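Side-chain contacts in glycoside hydrolase family protein (Novosphingobium sp. PP1Y, PDB 6Q2F), which probably hydrolyses glycosides to release terminal alpha-L-rhamnose: residues A855-K859 against G860-A864; S799-T802 against L803-R807; L781-P784 against S785-Y789; S649-P652 against W653-P657; D485-P489 against D490-K494. All blocks are in the same frame, centred on the assembly; numbering follows the deposited sequence.

Contact 1. Residues A855-K859 against G860-A864; sequences ARVGK and GRVIA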
loop_
_atom_site.group_PDB
_atom_site.type_symbol
_atom_site.label_atom_id
_atom_site.label_comp_id
_atom_site.label_asym_id
_atom_site.label_seq_id
_atom_site.Cartn_x
_atom_site.Cartn_y
_atom_site.Cartn_z
ATOM N N ALA A 855 -14.179 21.061 27.542
ATOM C CA ALA A 855 -15.572 21.337 27.835
ATOM C C ALA A 855 -16.383 20.055 27.956
ATOM O O ALA A 855 -16.227 19.118 27.157
ATOM C CB ALA A 855 -16.184 22.221 26.751
ATOM N N ARG A 856 -17.250 20.026 28.968
ATOM C CA ARG A 856 -18.321 19.047 29.041
ATOM C C ARG A 856 -19.414 19.475 28.072
ATOM O O ARG A 856 -19.876 20.619 28.101
ATOM C CB ARG A 856 -18.860 18.940 30.469
ATOM C CG ARG A 856 -18.251 17.781 31.286
ATOM C CD ARG A 856 -16.760 17.669 31.044
ATOM N NE ARG A 856 -16.119 16.699 31.925
ATOM C CZ ARG A 856 -14.880 16.837 32.385
ATOM N NH1 ARG A 856 -14.163 17.907 32.045
ATOM N NH2 ARG A 856 -14.363 15.919 33.193
ATOM N N VAL A 857 -19.802 18.562 27.187
ATOM C CA VAL A 857 -20.682 18.850 26.060
ATOM C C VAL A 857 -21.704 17.726 26.034
ATOM O O VAL A 857 -21.365 16.588 25.673
ATOM C CB VAL A 857 -19.913 18.915 24.729
ATOM C CG1 VAL A 857 -20.834 19.326 23.566
ATOM C CG2 VAL A 857 -18.694 19.838 24.850
ATOM N N GLY A 858 -22.945 18.035 26.404
ATOM C CA GLY A 858 -23.896 16.966 26.617
ATOM C C GLY A 858 -23.365 16.037 27.683
ATOM O O GLY A 858 -22.812 16.474 28.696
ATOM N N LYS A 859 -23.502 14.737 27.460
ATOM C CA LYS A 859 -22.935 13.801 28.418
ATOM C C LYS A 859 -21.465 13.494 28.150
ATOM O O LYS A 859 -20.878 12.705 28.891
ATOM C CB LYS A 859 -23.748 12.503 28.433
ATOM C CG LYS A 859 -25.251 12.743 28.571
ATOM C CD LYS A 859 -25.950 11.508 29.119
ATOM C CE LYS A 859 -27.145 11.110 28.268
ATOM N NZ LYS A 859 -28.397 11.030 29.068
ATOM N N GLY A 860 -20.854 14.103 27.131
ATOM C CA GLY A 860 -19.499 13.796 26.736
ATOM C C GLY A 860 -18.529 14.934 26.987
ATOM O O GLY A 860 -18.754 15.815 27.830
ATOM N N ARG A 861 -17.441 14.935 26.218
ATOM C CA ARG A 861 -16.327 15.815 26.536
ATOM C C ARG A 861 -15.490 16.070 25.296
ATOM O O ARG A 861 -15.235 15.159 24.514
ATOM C CB ARG A 861 -15.482 15.193 27.652
ATOM C CG ARG A 861 -14.257 15.971 28.054
ATOM C CD ARG A 861 -13.542 15.221 29.159
ATOM N NE ARG A 861 -12.476 16.004 29.772
ATOM C CZ ARG A 861 -11.668 15.529 30.713
ATOM N NH1 ARG A 861 -11.817 14.280 31.133
ATOM N NH2 ARG A 861 -10.710 16.294 31.217
ATOM N N VAL A 862 -15.062 17.313 25.126
ATOM C CA VAL A 862 -14.223 17.730 24.011
ATOM C C VAL A 862 -12.997 18.401 24.606
ATOM O O VAL A 862 -13.111 19.452 25.251
ATOM C CB VAL A 862 -14.949 18.690 23.056
ATOM C CG1 VAL A 862 -13.986 19.193 21.970
ATOM C CG2 VAL A 862 -16.170 18.023 22.440
ATOM N N ILE A 863 -11.830 17.804 24.386
ATOM C CA ILE A 863 -10.555 18.345 24.848
ATOM C C ILE A 863 -9.861 18.973 23.640
ATOM O O ILE A 863 -9.436 18.269 22.718
ATOM C CB ILE A 863 -9.693 17.258 25.500
ATOM C CG1 ILE A 863 -10.487 16.567 26.607
ATOM C CG2 ILE A 863 -8.408 17.851 26.046
ATOM C CD1 ILE A 863 -9.715 15.458 27.316
ATOM N N ALA A 864 -9.748 20.301 23.637
ATOM C CA ALA A 864 -9.232 21.048 22.489
ATOM C C ALA A 864 -7.706 21.027 22.518
ATOM O O ALA A 864 -7.028 22.020 22.775
ATOM C CB ALA A 864 -9.787 22.471 22.482
HETATM O O HOH W 1 -20.768 15.810 30.082
#

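Contact 2. Residues S799-T802 against L803-R807; sequences SHMT and LAALR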
loop_
_atom_site.group_PDB
_atom_site.type_symbol
_atom_site.label_atom_id
_atom_site.label_comp_id
_atom_site.label_asym_id
_atom_site.label_seq_id
_atom_site.Cartn_x
_atom_site.Cartn_y
_atom_site.Cartn_z
ATOM N N SER A 799 -8.980 19.362 10.107
ATOM C CA SER A 799 -9.274 20.787 10.210
ATOM C C SER A 799 -10.275 21.244 9.148
ATOM O O SER A 799 -10.929 22.275 9.331
ATOM C CB SER A 799 -7.995 21.614 10.108
ATOM O OG SER A 799 -7.559 21.704 8.768
ATOM N N HIS A 800 -10.404 20.519 8.041
ATOM C CA HIS A 800 -11.519 20.698 7.124
ATOM C C HIS A 800 -12.484 19.554 7.384
ATOM O O HIS A 800 -12.140 18.386 7.181
ATOM C CB HIS A 800 -11.076 20.692 5.661
ATOM C CG HIS A 800 -10.248 21.874 5.264
ATOM N ND1 HIS A 800 -9.004 22.132 5.801
ATOM C CD2 HIS A 800 -10.471 22.849 4.355
ATOM C CE1 HIS A 800 -8.505 23.222 5.252
ATOM N NE2 HIS A 800 -9.374 23.676 4.369
HETATM N N MSE A 801 -13.686 19.892 7.822
HETATM C CA MSE A 801 -14.660 18.886 8.179
HETATM C C MSE A 801 -16.031 19.244 7.638
HETATM O O MSE A 801 -16.464 20.394 7.664
HETATM C CB MSE A 801 -14.712 18.714 9.696
HETATM C CG MSE A 801 -15.593 17.566 10.161
HETATM SE SE MSE A 801 -15.630 17.514 12.094
HETATM C CE MSE A 801 -13.790 17.023 12.397
ATOM N N THR A 802 -16.713 18.228 7.151
ATOM C CA THR A 802 -18.008 18.411 6.540
ATOM C C THR A 802 -19.099 18.460 7.622
ATOM O O THR A 802 -18.916 17.998 8.759
ATOM C CB THR A 802 -18.217 17.283 5.533
ATOM O OG1 THR A 802 -19.152 17.686 4.542
ATOM C CG2 THR A 802 -18.686 16.028 6.229
ATOM N N LEU A 803 -20.230 19.077 7.278
ATOM C CA LEU A 803 -21.325 19.138 8.238
ATOM C C LEU A 803 -21.765 17.737 8.633
ATOM O O LEU A 803 -22.011 17.466 9.810
ATOM C CB LEU A 803 -22.502 19.941 7.673
ATOM C CG LEU A 803 -23.715 19.981 8.616
ATOM C CD1 LEU A 803 -23.341 20.570 9.976
ATOM C CD2 LEU A 803 -24.861 20.767 8.004
ATOM N N ALA A 804 -21.839 16.829 7.659
ATOM C CA ALA A 804 -22.231 15.450 7.931
ATOM C C ALA A 804 -21.304 14.796 8.951
ATOM O O ALA A 804 -21.759 14.094 9.859
ATOM C CB ALA A 804 -22.236 14.640 6.628
ATOM N N ALA A 805 -19.992 14.994 8.807
ATOM C CA ALA A 805 -19.075 14.441 9.795
ATOM C C ALA A 805 -19.262 15.141 11.126
ATOM O O ALA A 805 -19.289 14.497 12.177
ATOM C CB ALA A 805 -17.619 14.569 9.330
ATOM N N LEU A 806 -19.383 16.470 11.100
ATOM C CA LEU A 806 -19.482 17.224 12.348
ATOM C C LEU A 806 -20.748 16.854 13.107
ATOM O O LEU A 806 -20.736 16.738 14.344
ATOM C CB LEU A 806 -19.439 18.717 12.045
ATOM C CG LEU A 806 -19.483 19.660 13.240
ATOM C CD1 LEU A 806 -18.286 19.414 14.147
ATOM C CD2 LEU A 806 -19.466 21.088 12.729
ATOM N N ARG A 807 -21.847 16.645 12.374
ATOM C CA ARG A 807 -23.096 16.204 12.981
ATOM C C ARG A 807 -22.902 14.910 13.755
ATOM O O ARG A 807 -23.337 14.783 14.905
ATOM C CB ARG A 807 -24.154 16.001 11.906
ATOM C CG ARG A 807 -24.889 17.267 11.494
ATOM C CD ARG A 807 -25.659 17.009 10.189
ATOM N NE ARG A 807 -26.623 18.065 9.916
ATOM C CZ ARG A 807 -27.347 18.138 8.810
ATOM N NH1 ARG A 807 -27.201 17.212 7.871
ATOM N NH2 ARG A 807 -28.213 19.132 8.649
HETATM O O HOH W 2 -22.002 17.785 4.874
#

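Contact 3. Residues L781-P784 against S785-Y789; sequences LVAP and SGARY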
loop_
_atom_site.group_PDB
_atom_site.type_symbol
_atom_site.label_atom_id
_atom_site.label_comp_id
_atom_site.label_asym_id
_atom_site.label_seq_id
_atom_site.Cartn_x
_atom_site.Cartn_y
_atom_site.Cartn_z
ATOM N N LEU A 781 -16.542 4.578 22.757
ATOM C CA LEU A 781 -17.105 4.394 21.428
ATOM C C LEU A 781 -16.827 2.969 20.993
ATOM O O LEU A 781 -15.669 2.522 21.013
ATOM C CB LEU A 781 -16.505 5.370 20.423
ATOM C CG LEU A 781 -16.874 6.802 20.756
ATOM C CD1 LEU A 781 -15.932 7.775 20.084
ATOM C CD2 LEU A 781 -18.300 7.041 20.323
ATOM N N VAL A 782 -17.877 2.256 20.614
ATOM C CA VAL A 782 -17.725 0.865 20.229
ATOM C C VAL A 782 -18.270 0.673 18.827
ATOM O O VAL A 782 -19.155 1.403 18.365
ATOM C CB VAL A 782 -18.421 -0.091 21.213
ATOM C CG1 VAL A 782 -17.819 0.066 22.611
ATOM C CG2 VAL A 782 -19.909 0.183 21.228
ATOM N N ALA A 783 -17.705 -0.316 18.151
ATOM C CA ALA A 783 -18.095 -0.784 16.838
ATOM C C ALA A 783 -18.668 -2.185 16.976
ATOM O O ALA A 783 -18.385 -2.879 17.956
ATOM C CB ALA A 783 -16.889 -0.804 15.885
ATOM N N PRO A 784 -19.497 -2.637 16.030
ATOM C CA PRO A 784 -20.044 -4.002 16.140
ATOM C C PRO A 784 -18.978 -5.088 16.218
ATOM O O PRO A 784 -19.242 -6.162 16.765
ATOM C CB PRO A 784 -20.901 -4.142 14.871
ATOM C CG PRO A 784 -21.354 -2.721 14.602
ATOM C CD PRO A 784 -20.131 -1.875 14.943
ATOM N N SER A 785 -17.776 -4.833 15.716
ATOM C CA SER A 785 -16.712 -5.825 15.797
ATOM C C SER A 785 -16.223 -6.032 17.228
ATOM O O SER A 785 -15.520 -7.010 17.500
ATOM C CB SER A 785 -15.539 -5.392 14.933
ATOM O OG SER A 785 -14.988 -4.201 15.473
ATOM N N GLY A 786 -16.549 -5.125 18.137
ATOM C CA GLY A 786 -15.965 -5.147 19.464
ATOM C C GLY A 786 -14.825 -4.173 19.646
ATOM O O GLY A 786 -14.371 -3.981 20.779
ATOM N N ALA A 787 -14.333 -3.568 18.563
ATOM C CA ALA A 787 -13.425 -2.448 18.714
ATOM C C ALA A 787 -14.057 -1.433 19.655
ATOM O O ALA A 787 -15.267 -1.186 19.604
ATOM C CB ALA A 787 -13.128 -1.816 17.355
ATOM N N ARG A 788 -13.241 -0.873 20.544
ATOM C CA ARG A 788 -13.744 -0.066 21.648
ATOM C C ARG A 788 -12.701 0.990 21.968
ATOM O O ARG A 788 -11.562 0.656 22.297
ATOM C CB ARG A 788 -14.025 -0.932 22.881
ATOM C CG ARG A 788 -14.199 -0.140 24.180
ATOM C CD ARG A 788 -14.418 -1.067 25.375
ATOM N NE ARG A 788 -15.615 -1.877 25.209
ATOM C CZ ARG A 788 -16.833 -1.471 25.554
ATOM N NH1 ARG A 788 -17.011 -0.260 26.086
ATOM N NH2 ARG A 788 -17.874 -2.267 25.363
ATOM N N TYR A 789 -13.090 2.258 21.908
ATOM C CA TYR A 789 -12.149 3.353 22.063
ATOM C C TYR A 789 -12.587 4.293 23.182
ATOM O O TYR A 789 -13.787 4.551 23.370
ATOM C CB TYR A 789 -12.033 4.140 20.764
ATOM C CG TYR A 789 -11.821 3.255 19.560
ATOM C CD1 TYR A 789 -10.545 2.829 19.221
ATOM C CD2 TYR A 789 -12.888 2.837 18.772
ATOM C CE1 TYR A 789 -10.325 2.014 18.114
ATOM C CE2 TYR A 789 -12.681 2.031 17.639
ATOM C CZ TYR A 789 -11.396 1.622 17.335
ATOM O OH TYR A 789 -11.170 0.810 16.256
#

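Contact 4. Residues S649-P652 against W653-P657; sequences SMAP and WAFAP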
loop_
_atom_site.group_PDB
_atom_site.type_symbol
_atom_site.label_atom_id
_atom_site.label_comp_id
_atom_site.label_asym_id
_atom_site.label_seq_id
_atom_site.Cartn_x
_atom_site.Cartn_y
_atom_site.Cartn_z
ATOM N N SER A 649 14.202 -5.823 -4.001
ATOM C CA SER A 649 14.646 -5.352 -5.302
ATOM C C SER A 649 16.162 -5.458 -5.407
ATOM O O SER A 649 16.879 -4.961 -4.537
ATOM C CB SER A 649 14.174 -3.909 -5.524
ATOM O OG SER A 649 14.713 -3.397 -6.711
HETATM N N MSE A 650 16.635 -6.118 -6.466
HETATM C CA MSE A 650 18.052 -6.195 -6.804
HETATM C C MSE A 650 18.901 -6.740 -5.651
HETATM O O MSE A 650 19.938 -6.182 -5.294
HETATM C CB MSE A 650 18.552 -4.822 -7.252
HETATM C CG MSE A 650 17.933 -4.378 -8.567
HETATM SE SE MSE A 650 18.606 -2.683 -9.221
HETATM C CE MSE A 650 17.688 -1.415 -8.063
ATOM N N ALA A 651 18.436 -7.843 -5.072
ATOM C CA ALA A 651 19.156 -8.553 -4.013
ATOM C C ALA A 651 19.020 -10.050 -4.259
ATOM O O ALA A 651 18.356 -10.768 -3.503
ATOM C CB ALA A 651 18.628 -8.151 -2.632
ATOM N N PRO A 652 19.657 -10.557 -5.314
ATOM C CA PRO A 652 19.421 -11.944 -5.758
ATOM C C PRO A 652 19.757 -12.980 -4.693
ATOM O O PRO A 652 20.908 -13.119 -4.279
ATOM C CB PRO A 652 20.345 -12.083 -6.971
ATOM C CG PRO A 652 20.744 -10.697 -7.328
ATOM C CD PRO A 652 20.717 -9.896 -6.087
ATOM N N TRP A 653 18.737 -13.735 -4.279
ATOM C CA TRP A 653 18.884 -14.846 -3.333
ATOM C C TRP A 653 19.690 -14.455 -2.096
ATOM O O TRP A 653 20.309 -15.297 -1.442
ATOM C CB TRP A 653 19.487 -16.075 -4.021
ATOM C CG TRP A 653 18.482 -16.714 -4.960
ATOM C CD1 TRP A 653 17.555 -17.666 -4.636
ATOM C CD2 TRP A 653 18.276 -16.410 -6.352
ATOM N NE1 TRP A 653 16.800 -17.979 -5.739
ATOM C CE2 TRP A 653 17.217 -17.223 -6.802
ATOM C CE3 TRP A 653 18.894 -15.542 -7.260
ATOM C CZ2 TRP A 653 16.749 -17.183 -8.120
ATOM C CZ3 TRP A 653 18.421 -15.496 -8.569
ATOM C CH2 TRP A 653 17.359 -16.311 -8.984
ATOM N N ALA A 654 19.637 -13.177 -1.716
ATOM C CA ALA A 654 20.448 -12.670 -0.616
ATOM C C ALA A 654 19.707 -12.664 0.726
ATOM O O ALA A 654 19.911 -11.763 1.547
ATOM C CB ALA A 654 20.976 -11.280 -0.968
ATOM N N PHE A 655 18.875 -13.663 0.992
ATOM C CA PHE A 655 18.121 -13.673 2.238
ATOM C C PHE A 655 18.008 -15.077 2.802
ATOM O O PHE A 655 17.653 -16.022 2.097
ATOM C CB PHE A 655 16.686 -13.098 2.048
ATOM C CG PHE A 655 16.646 -11.728 1.462
ATOM C CD1 PHE A 655 16.611 -11.553 0.079
ATOM C CD2 PHE A 655 16.615 -10.609 2.289
ATOM C CE1 PHE A 655 16.546 -10.266 -0.474
ATOM C CE2 PHE A 655 16.550 -9.317 1.753
ATOM C CZ PHE A 655 16.511 -9.142 0.372
ATOM N N ALA A 656 18.309 -15.187 4.076
ATOM C CA ALA A 656 17.977 -16.321 4.910
ATOM C C ALA A 656 17.055 -15.790 5.996
ATOM O O ALA A 656 16.939 -14.571 6.159
ATOM C CB ALA A 656 19.238 -16.956 5.514
ATOM N N PRO A 657 16.363 -16.657 6.742
ATOM C CA PRO A 657 15.415 -16.147 7.751
ATOM C C PRO A 657 16.047 -15.162 8.719
ATOM O O PRO A 657 15.371 -14.233 9.181
ATOM C CB PRO A 657 14.945 -17.426 8.449
ATOM C CG PRO A 657 15.077 -18.480 7.387
ATOM C CD PRO A 657 16.336 -18.130 6.660
#

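Contact 5. Residues D485-P489 against D490-K494; sequences DAAGP and DMVGK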
loop_
_atom_site.group_PDB
_atom_site.type_symbol
_atom_site.label_atom_id
_atom_site.label_comp_id
_atom_site.label_asym_id
_atom_site.label_seq_id
_atom_site.Cartn_x
_atom_site.Cartn_y
_atom_site.Cartn_z
ATOM N N ASP A 485 -14.522 -22.540 -16.028
ATOM C CA ASP A 485 -14.275 -23.409 -17.166
ATOM C C ASP A 485 -12.894 -24.046 -17.068
ATOM O O ASP A 485 -12.742 -25.254 -17.291
ATOM C CB ASP A 485 -14.438 -22.623 -18.456
ATOM C CG ASP A 485 -13.862 -23.353 -19.640
ATOM O OD1 ASP A 485 -14.518 -24.299 -20.125
ATOM O OD2 ASP A 485 -12.760 -22.969 -20.086
ATOM N N ALA A 486 -11.884 -23.261 -16.699
ATOM C CA ALA A 486 -10.522 -23.797 -16.626
ATOM C C ALA A 486 -10.392 -24.848 -15.525
ATOM O O ALA A 486 -9.975 -25.984 -15.781
ATOM C CB ALA A 486 -9.522 -22.663 -16.395
ATOM N N ALA A 487 -10.742 -24.485 -14.288
ATOM C CA ALA A 487 -10.557 -25.377 -13.151
ATOM C C ALA A 487 -11.672 -26.401 -13.020
ATOM O O ALA A 487 -11.489 -27.411 -12.334
ATOM C CB ALA A 487 -10.452 -24.559 -11.849
ATOM N N GLY A 488 -12.808 -26.175 -13.681
ATOM C CA GLY A 488 -14.025 -26.906 -13.403
ATOM C C GLY A 488 -14.806 -26.177 -12.328
ATOM O O GLY A 488 -14.222 -25.637 -11.385
ATOM N N PRO A 489 -16.141 -26.137 -12.445
ATOM C CA PRO A 489 -16.938 -25.374 -11.463
ATOM C C PRO A 489 -16.873 -25.958 -10.061
ATOM O O PRO A 489 -17.069 -25.221 -9.094
ATOM C CB PRO A 489 -18.372 -25.422 -12.025
ATOM C CG PRO A 489 -18.233 -26.063 -13.442
ATOM C CD PRO A 489 -16.972 -26.866 -13.407
ATOM N N ASP A 490 -16.577 -27.253 -9.917
ATOM C CA ASP A 490 -16.379 -27.824 -8.590
ATOM C C ASP A 490 -15.107 -27.314 -7.926
ATOM O O ASP A 490 -14.904 -27.555 -6.732
ATOM C CB ASP A 490 -16.357 -29.363 -8.665
ATOM C CG ASP A 490 -15.326 -29.903 -9.679
ATOM O OD1 ASP A 490 -15.239 -29.358 -10.804
ATOM O OD2 ASP A 490 -14.595 -30.877 -9.354
HETATM N N MSE A 491 -14.251 -26.613 -8.659
HETATM C CA MSE A 491 -12.973 -26.182 -8.107
HETATM C C MSE A 491 -12.894 -24.662 -8.018
HETATM O O MSE A 491 -11.812 -24.093 -8.002
HETATM C CB MSE A 491 -11.827 -26.722 -8.966
HETATM C CG MSE A 491 -11.569 -28.213 -8.816
HETATM SE SE MSE A 491 -10.865 -28.690 -7.002
HETATM C CE MSE A 491 -12.313 -29.804 -6.388
ATOM N N VAL A 492 -14.046 -24.001 -7.972
ATOM C CA VAL A 492 -14.110 -22.566 -7.761
ATOM C C VAL A 492 -15.186 -22.312 -6.710
ATOM O O VAL A 492 -16.358 -22.658 -6.912
ATOM C CB VAL A 492 -14.418 -21.790 -9.055
ATOM C CG1 VAL A 492 -14.487 -20.313 -8.752
ATOM C CG2 VAL A 492 -13.344 -22.069 -10.134
ATOM N N GLY A 493 -14.793 -21.714 -5.587
ATOM C CA GLY A 493 -15.754 -21.449 -4.524
ATOM C C GLY A 493 -15.356 -22.151 -3.244
ATOM O O GLY A 493 -14.379 -21.752 -2.608
ATOM N N LYS A 494 -16.085 -23.204 -2.872
ATOM C CA LYS A 494 -15.818 -23.904 -1.621
ATOM C C LYS A 494 -14.614 -24.834 -1.709
ATOM O O LYS A 494 -14.086 -25.241 -0.671
ATOM C CB LYS A 494 -17.049 -24.697 -1.197
ATOM C CG LYS A 494 -18.234 -23.783 -0.892
ATOM C CD LYS A 494 -19.386 -24.539 -0.257
ATOM C CE LYS A 494 -20.088 -23.664 0.768
ATOM N NZ LYS A 494 -21.062 -24.435 1.589
HETATM O O HOH W 3 -12.219 -29.824 -12.080
#

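Contact 1. Residues A855-K859 against G860-A864
G860 meets V857 through a pair of backbone hydrogen bonds: its N donates to V857 O at 2.9 Å, and its O receives V857 N. A water donates to both G860 O and G858 O. The turn from V857 to G860 is of type II', with G858 at positive phi, and it closes a beta hairpin with a two-residue loop, whose second strand runs parallel to strand 818-820 in the larger mixed sheet. R861 follows, in a non-hydrogen-bonded pair with R856. With CG anti to the backbone N (chi1 178°) and the chain extended, it runs alongside R856, and the two guanidinium groups stack, planes 20° apart and centres 3.9 Å from each other. R856 NH2 lies over the centre of the R861 group, while I863 CD1 lies over the rim of the opposite face. D854, which forms a salt bridge with R861 NE, probably offsets the like charges. With an alanine in place of R861, D854 would probably lose this salt-bridge mate and the R856 guanidinium its stacking partner, leaving it freer to turn. V862 brings CG2 to within 3.9 Å of V857 CG2, and helices 803-814 and 838-848 pack against both valines. V862 also exchanges two hydrogen bonds with A855.

Contact 2. Residues S799-T802 against L803-R807
M801 and T802 make a local contact at the start of helix 803-814, where the loop after strand 788-794 packs its side chains onto the first helical turn. The contact is largely buried. M801, a selenomethionine, has CG anti to its own N (chi1 -173°), which carries the chain toward the helix. Its CG reaches A805 CB at 3.7 Å, and beyond the bend at chi3 its SE lies 3.9 Å from L806 CD1. The M801 and L806 side chains cross at about a right angle, so selenium meets one methyl branch of the leucine while also approaching L806 CB.

T802 takes the N-cap position without a capping bond from its side chain. Instead, OG1 is anti to the backbone N (chi1 -156°) and hydrogen-bonds to a water at 2.9 Å; that water accepts from A804 N. An early helical N-H is thus met through solvent. The methyl CG2 lies between the backbone N and the carbonyl carbon, against the A804-A805 backbone: it sits 3.1 Å from A805 N, a tight approach, and 3.6 Å from A805 CB. The backbone of T802 begins the helical pattern, its O accepting from L806 N at 2.8 Å with an N-H...O angle of 162°.

Around this end of the helix, F767 of helix 767-773 touches T802, A804 and A805, while W841 of helix 838-848 packs on L806 and donates NE1 to M801 O. Strand 788-794, helix 803-814 and the parallel neighbouring strand 818-820 form a beta-alpha-beta crossover, and this contact sits where its loop enters the helix.

Contact 3. Residues L781-P784 against S785-Y789
V782 and R788 face each other as a non-hydrogen-bonded pair in a beta hairpin joining strands 780-782 and 788-794, closed by a type I turn from A783 to G786 with a G1 beta bulge at G786. R788 lays its guanidinium flat over a single methyl. Its CB lies 3.9 Å from V782 CG1, and CG keeps beside the same methyl. With CG anti to the backbone N (chi1 165°), the chain leaves the strand alongside the valine, then bends at chi3 (-61°) and folds back. NE remains near CG1, and CZ comes to 3.5 Å from V782 CG1, which therefore sits over the centre of one guanidinium face. NH1 and NH2 flank it, both 3.6 Å from V782 CG1. D780 of the hairpin's own strand 780-782 and D777 of the neighbouring strand 775-777 form salt bridges with NH1, which probably fix the rotation of the group above the methyl.

On the other face of the hairpin, Y789 extends its hydroxyl to D763. Its backbone and that of L781 exchange two hydrogen bonds. At the turn, G786 N donates to A783 O. S785 OG, which also bonds H634 O, completes an ST turn by accepting from A787 N at 3.2 Å.

Contact 4. Residues S649-P652 against W653-P657
P652 and W653 turn their side chains alongside one another at the corner of a tight bend: W653 CE3 lies 3.8 Å from P652 CB, and the indole also passes obliquely by P652 C. Farther along, F655 swings its ring back. Its CG is anti to the carbonyl carbon (chi1 -55°), which directs the ring toward A651 at the start of the turn, where CE1 comes within 3.7 Å of A651 CB and CZ lies almost as close to that methyl. The same CE1 is 3.6 Å from A651 O, approached obliquely. A654 points its methyl toward A651, the two CB atoms being 4.3 Å apart.

The indole has partners beyond the bend, stacking on Y700 and meeting W1098 edge-to-face. Replacing W653 by an alanine would probably leave Y700 without its stacking partner, W1098 without its edge-to-face mate, and a gap beside P652.

The backbone closes through A654 N, which donates to A651 O at 3.3 Å. This is a type II beta turn, with P652 and W653 at its corners and W653 at positive phi (49°), in the loop from strand 642-649 to helix 657-670, one of the strand-to-helix loops of the (beta/alpha)8 (TIM) barrel.

Contact 5. Residues D485-P489 against D490-K494
A487 CB meets M491 CB at 3.9 Å, and from there the last residue of helix 469-487 touches the chain that folds back beneath it. V492 adds CG2 at 4.2 Å from A487 CB, a looser apolar approach. The selenomethionine M491 keeps CB and CG near A487 O, then bends at chi2 and chi3 and leads away to H119 and D122 of helix 108-124.

What brings these groups together is the backbone of the turn. M491 N donates to G488 O at 2.9 Å, and V492 N makes a weak bond to P489 O. The arrangement is a helix C-terminus ended by a glycine and followed by a proline: G488 leaves helical angles at positive phi (89°), and the chain passes through a short 3-10 turn at P489 and D490 on its way to strand 497-502 of the parallel (beta/alpha)8 barrel. A side chain on G488 would meet D490 OD1 and the preceding carbonyl.

D490 turns its carboxylate back over this corner, CG lying between its backbone N and carbonyl carbon (chi1 54°). OD1 thereby comes to 3.6 Å from G488 C. A water donates to A487 O, and weakly to D490 OD1, forming at most a loose bridge.

Farther out, F114 of helix 108-124 packs on A487. From the same helix, R115 donates NE to A486 O in the last helical turn, and K111 forms a salt bridge with D485 OD2.

Overall arrangement
Contacts 1, 2 and 3 are neighbours, with centres 17 to 21 Å apart, whereas contacts 4 and 5 have centres at least 36 Å from those of every other contact. Contacts 1 and 3 are hairpins of one mixed sheet, and in each an arginine salt-bridged to acid (one in contact 1, two in contact 3) lies flat on its cross-strand partner, another guanidinium or a methyl. Contact 2 is the most buried and mainly apolar; its helix 803-814 follows strand 788-794 of contact 3 and packs on the valines of contact 1. Contacts 4 and 5 adjoin strands of a different sheet: the first is a surface turn relying on aromatic packing, the second a partly buried helix end set by a glycine, a proline and backbone hydrogen bonds.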